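Local coordinates for putative ubiquinone biosynthesis protein (Nostoc punctiforme, PDB 3MSQ), which belongs to the Coq4 family and probably takes part in the biosynthesis of ubiquinone or a related quinone, in a role not yet established, at residues A[68-73]-A[119-124]. Residues are numbered along the deposited sequence; the frame is centred on the assembly and turned at random.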
ATOM      1  N   GLU A  68     -19.663 -26.042  22.502  1.00 52.84           N
ATOM      2  CA  GLU A  68     -20.650 -25.298  23.284  1.00 52.09           C
ATOM      3  C   GLU A  68     -20.916 -23.885  22.727  1.00 55.18           C
ATOM      4  O   GLU A  68     -21.940 -23.279  23.077  1.00 54.96           O
ATOM      5  CB  GLU A  68     -20.157 -25.109  24.720  1.00 53.48           C
ATOM      6  CG  GLU A  68     -19.836 -26.351  25.525  1.00 64.85           C
ATOM      7  CD  GLU A  68     -19.300 -25.979  26.896  1.00 91.47           C
ATOM      8  OE1 GLU A  68     -19.713 -24.926  27.443  1.00 77.67           O
ATOM      9  OE2 GLU A  68     -18.439 -26.729  27.413  1.00 91.08           O
ATOM     10  N   ARG A  69     -19.966 -23.334  21.925  1.00 50.02           N
ATOM     11  CA  ARG A  69     -19.958 -21.951  21.421  1.00 48.73           C
ATOM     12  C   ARG A  69     -20.046 -21.047  22.638  1.00 55.14           C
ATOM     13  O   ARG A  69     -20.866 -20.129  22.711  1.00 57.05           O
ATOM     14  CB  ARG A  69     -21.038 -21.670  20.372  1.00 46.06           C
ATOM     15  CG  ARG A  69     -20.880 -22.492  19.102  1.00 52.35           C
ATOM     16  CD  ARG A  69     -19.932 -21.837  18.134  1.00 52.09           C
ATOM     17  NE  ARG A  69     -19.924 -22.443  16.801  1.00 59.51           N
ATOM     18  CZ  ARG A  69     -20.755 -22.106  15.819  1.00 67.13           C
ATOM     19  NH1 ARG A  69     -21.719 -21.217  16.030  1.00 55.15           N
ATOM     20  NH2 ARG A  69     -20.649 -22.678  14.627  1.00 47.18           N
ATOM     21  N   TRP A  70     -19.217 -21.397  23.639  1.00 51.02           N
ATOM     22  CA  TRP A  70     -19.093 -20.773  24.944  1.00 50.81           C
ATOM     23  C   TRP A  70     -18.655 -19.338  24.833  1.00 54.01           C
ATOM     24  O   TRP A  70     -17.657 -19.041  24.163  1.00 55.52           O
ATOM     25  CB  TRP A  70     -18.092 -21.559  25.829  1.00 50.10           C
ATOM     26  CG  TRP A  70     -17.953 -20.989  27.213  1.00 52.04           C
ATOM     27  CD1 TRP A  70     -18.701 -21.310  28.305  1.00 55.96           C
ATOM     28  CD2 TRP A  70     -17.083 -19.918  27.624  1.00 52.15           C
ATOM     29  NE1 TRP A  70     -18.343 -20.516  29.378  1.00 55.95           N
ATOM     30  CE2 TRP A  70     -17.361 -19.648  28.982  1.00 56.42           C
ATOM     31  CE3 TRP A  70     -16.093 -19.156  26.974  1.00 53.26           C
ATOM     32  CZ2 TRP A  70     -16.689 -18.660  29.697  1.00 55.66           C
ATOM     33  CZ3 TRP A  70     -15.432 -18.173  27.685  1.00 54.54           C
ATOM     34  CH2 TRP A  70     -15.731 -17.934  29.031  1.00 55.70           C
ATOM     35  N   LEU A  71     -19.349 -18.451  25.554  1.00 47.35           N
ATOM     36  CA  LEU A  71     -18.990 -17.034  25.649  1.00 45.25           C
ATOM     37  C   LEU A  71     -19.200 -16.628  27.101  1.00 46.62           C
ATOM     38  O   LEU A  71     -20.058 -17.213  27.748  1.00 46.94           O
ATOM     39  CB  LEU A  71     -19.809 -16.171  24.681  1.00 45.40           C
ATOM     40  CG  LEU A  71     -19.466 -16.303  23.193  1.00 48.80           C
ATOM     41  CD1 LEU A  71     -20.509 -15.639  22.349  1.00 48.38           C
ATOM     42  CD2 LEU A  71     -18.074 -15.766  22.882  1.00 47.61           C
ATOM     43  N   PRO A  72     -18.399 -15.711  27.673  1.00 42.85           N
ATOM     44  CA  PRO A  72     -18.545 -15.400  29.099  1.00 43.48           C
ATOM     45  C   PRO A  72     -19.855 -14.707  29.481  1.00 50.80           C
ATOM     46  O   PRO A  72     -20.386 -13.892  28.727  1.00 51.17           O
ATOM     47  CB  PRO A  72     -17.314 -14.546  29.401  1.00 44.70           C
ATOM     48  CG  PRO A  72     -16.967 -13.936  28.115  1.00 47.98           C
ATOM     49  CD  PRO A  72     -17.298 -14.936  27.070  1.00 43.71           C
ATOM     50  N   ALA A  73     -20.382 -15.071  30.669  1.00 48.93           N
ATOM     51  CA  ALA A  73     -21.608 -14.531  31.247  1.00 49.48           C
ATOM     52  C   ALA A  73     -21.444 -13.034  31.522  1.00 56.91           C
ATOM     53  O   ALA A  73     -20.324 -12.570  31.717  1.00 57.06           O
ATOM     54  CB  ALA A  73     -21.951 -15.275  32.522  1.00 50.33           C
ATOM     55  N   LYS A 119     -13.741 -15.212  16.788  1.00 46.31           N
ATOM     56  CA  LYS A 119     -13.644 -13.756  16.809  1.00 46.02           C
ATOM     57  C   LYS A 119     -14.316 -13.239  18.076  1.00 50.24           C
ATOM     58  O   LYS A 119     -13.710 -12.451  18.800  1.00 48.82           O
ATOM     59  CB  LYS A 119     -14.330 -13.196  15.558  1.00 49.04           C
ATOM     60  CG  LYS A 119     -13.928 -11.784  15.184  1.00 48.31           C
ATOM     61  CD  LYS A 119     -14.064 -11.561  13.682  1.00 45.64           C
ATOM     62  CE  LYS A 119     -15.433 -11.169  13.311  1.00 52.37           C
ATOM     63  NZ  LYS A 119     -15.495 -10.779  11.899  1.00 70.73           N
HETATM   64  N   MSE A 120     -15.546 -13.733  18.367  1.00 48.70           N
HETATM   65  CA  MSE A 120     -16.314 -13.343  19.548  1.00 49.49           C
HETATM   66  C   MSE A 120     -15.647 -13.828  20.816  1.00 53.20           C
HETATM   67  O   MSE A 120     -15.444 -13.011  21.709  1.00 54.03           O
HETATM   68  CB  MSE A 120     -17.785 -13.760  19.450  1.00 52.56           C
HETATM   69  CG  MSE A 120     -18.557 -12.967  18.378  1.00 60.70           C
HETATM   70 SE   MSE A 120     -18.405 -11.033  18.581  0.75 69.19          SE
HETATM   71  CE  MSE A 120     -19.661 -10.957  20.148  1.00 66.77           C
ATOM     72  N   LEU A 121     -15.185 -15.098  20.860  1.00 48.22           N
ATOM     73  CA  LEU A 121     -14.474 -15.609  22.035  1.00 48.25           C
ATOM     74  C   LEU A 121     -13.247 -14.717  22.379  1.00 58.32           C
ATOM     75  O   LEU A 121     -13.041 -14.328  23.531  1.00 58.80           O
ATOM     76  CB  LEU A 121     -14.064 -17.078  21.839  1.00 46.92           C
ATOM     77  CG  LEU A 121     -13.276 -17.711  22.990  1.00 49.87           C
ATOM     78  CD1 LEU A 121     -14.110 -17.825  24.220  1.00 50.55           C
ATOM     79  CD2 LEU A 121     -12.688 -19.050  22.601  1.00 49.93           C
ATOM     80  N   TRP A 122     -12.482 -14.371  21.351  1.00 58.04           N
ATOM     81  CA  TRP A 122     -11.293 -13.542  21.409  1.00 59.82           C
ATOM     82  C   TRP A 122     -11.615 -12.147  21.985  1.00 59.52           C
ATOM     83  O   TRP A 122     -10.990 -11.733  22.960  1.00 56.56           O
ATOM     84  CB  TRP A 122     -10.696 -13.458  19.982  1.00 60.59           C
ATOM     85  CG  TRP A 122      -9.652 -12.413  19.773  1.00 63.02           C
ATOM     86  CD1 TRP A 122      -9.763 -11.264  19.033  1.00 66.07           C
ATOM     87  CD2 TRP A 122      -8.322 -12.432  20.302  1.00 63.41           C
ATOM     88  NE1 TRP A 122      -8.588 -10.550  19.096  1.00 66.14           N
ATOM     89  CE2 TRP A 122      -7.678 -11.253  19.857  1.00 67.74           C
ATOM     90  CE3 TRP A 122      -7.606 -13.343  21.100  1.00 64.85           C
ATOM     91  CZ2 TRP A 122      -6.346 -10.966  20.186  1.00 67.23           C
ATOM     92  CZ3 TRP A 122      -6.297 -13.047  21.445  1.00 66.71           C
ATOM     93  CH2 TRP A 122      -5.677 -11.877  20.985  1.00 67.49           C
ATOM     94  N   ARG A 123     -12.609 -11.449  21.389  1.00 53.87           N
ATOM     95  CA  ARG A 123     -13.024 -10.113  21.792  1.00 52.41           C
ATOM     96  C   ARG A 123     -13.603 -10.066  23.205  1.00 57.38           C
ATOM     97  O   ARG A 123     -13.266  -9.164  23.960  1.00 57.22           O
ATOM     98  CB  ARG A 123     -13.983  -9.519  20.767  1.00 50.07           C
ATOM     99  CG  ARG A 123     -13.335  -9.208  19.422  1.00 45.32           C
ATOM    100  CD  ARG A 123     -14.316  -8.600  18.422  1.00 45.70           C
ATOM    101  NE  ARG A 123     -13.658  -8.417  17.128  1.00 58.79           N
ATOM    102  CZ  ARG A 123     -14.246  -7.987  16.018  1.00 72.72           C
ATOM    103  NH1 ARG A 123     -15.536  -7.678  16.016  1.00 57.14           N
ATOM    104  NH2 ARG A 123     -13.547  -7.865  14.899  1.00 61.58           N
ATOM    105  N   SER A 124     -14.429 -11.058  23.582  1.00 56.29           N
ATOM    106  CA  SER A 124     -15.058 -11.146  24.915  1.00 56.86           C
ATOM    107  C   SER A 124     -14.071 -11.382  26.028  1.00 61.83           C
ATOM    108  O   SER A 124     -14.331 -10.978  27.167  1.00 62.82           O
ATOM    109  CB  SER A 124     -16.039 -12.308  24.982  1.00 59.00           C
ATOM    110  OG  SER A 124     -16.529 -12.682  23.715  1.00 69.72           O
TER
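Leu71 packs against Met120, Leu121 and Ser124, and Pro72 against Ser124, on helix 114-133 of an all-helical Coq4-type fold. Leu71 and Pro72 belong to the loop that runs from helix 60-68 to helix 77-81. The loop packs on the helix by van der Waals contact. The main bump is CD2 of Leu71. It sits in a shallow hollow between Met120 CB, the backbone N of Leu121 and Ser124 OG. It is the OG of Ser124 that comes nearest, 3.5 Å from Leu71 CD2. Next along the loop, the Pro72 ring presents CG and CD to Ser124, and CD lies 3.6 Å from Ser124 CB. With an alanine in place of Pro72 the ring carbons CG and CD are lost, which would probably open a gap beside Ser124 CB. Trp70 comes in beside Leu121, the two side chains crossing at about a right angle. In Trp70 the ring swings anti to the backbone N (chi1 -178°), which lays one face under the N of Pro72, near the rim. Tyr117, earlier on helix 114-133, adds a hydrogen bond between its OH and the O of Trp70. The six-membered end of the indole meets Leu121 edge-on: CD1 of Leu121 lies near the ring plane, 3.6 Å from Trp70 CE3.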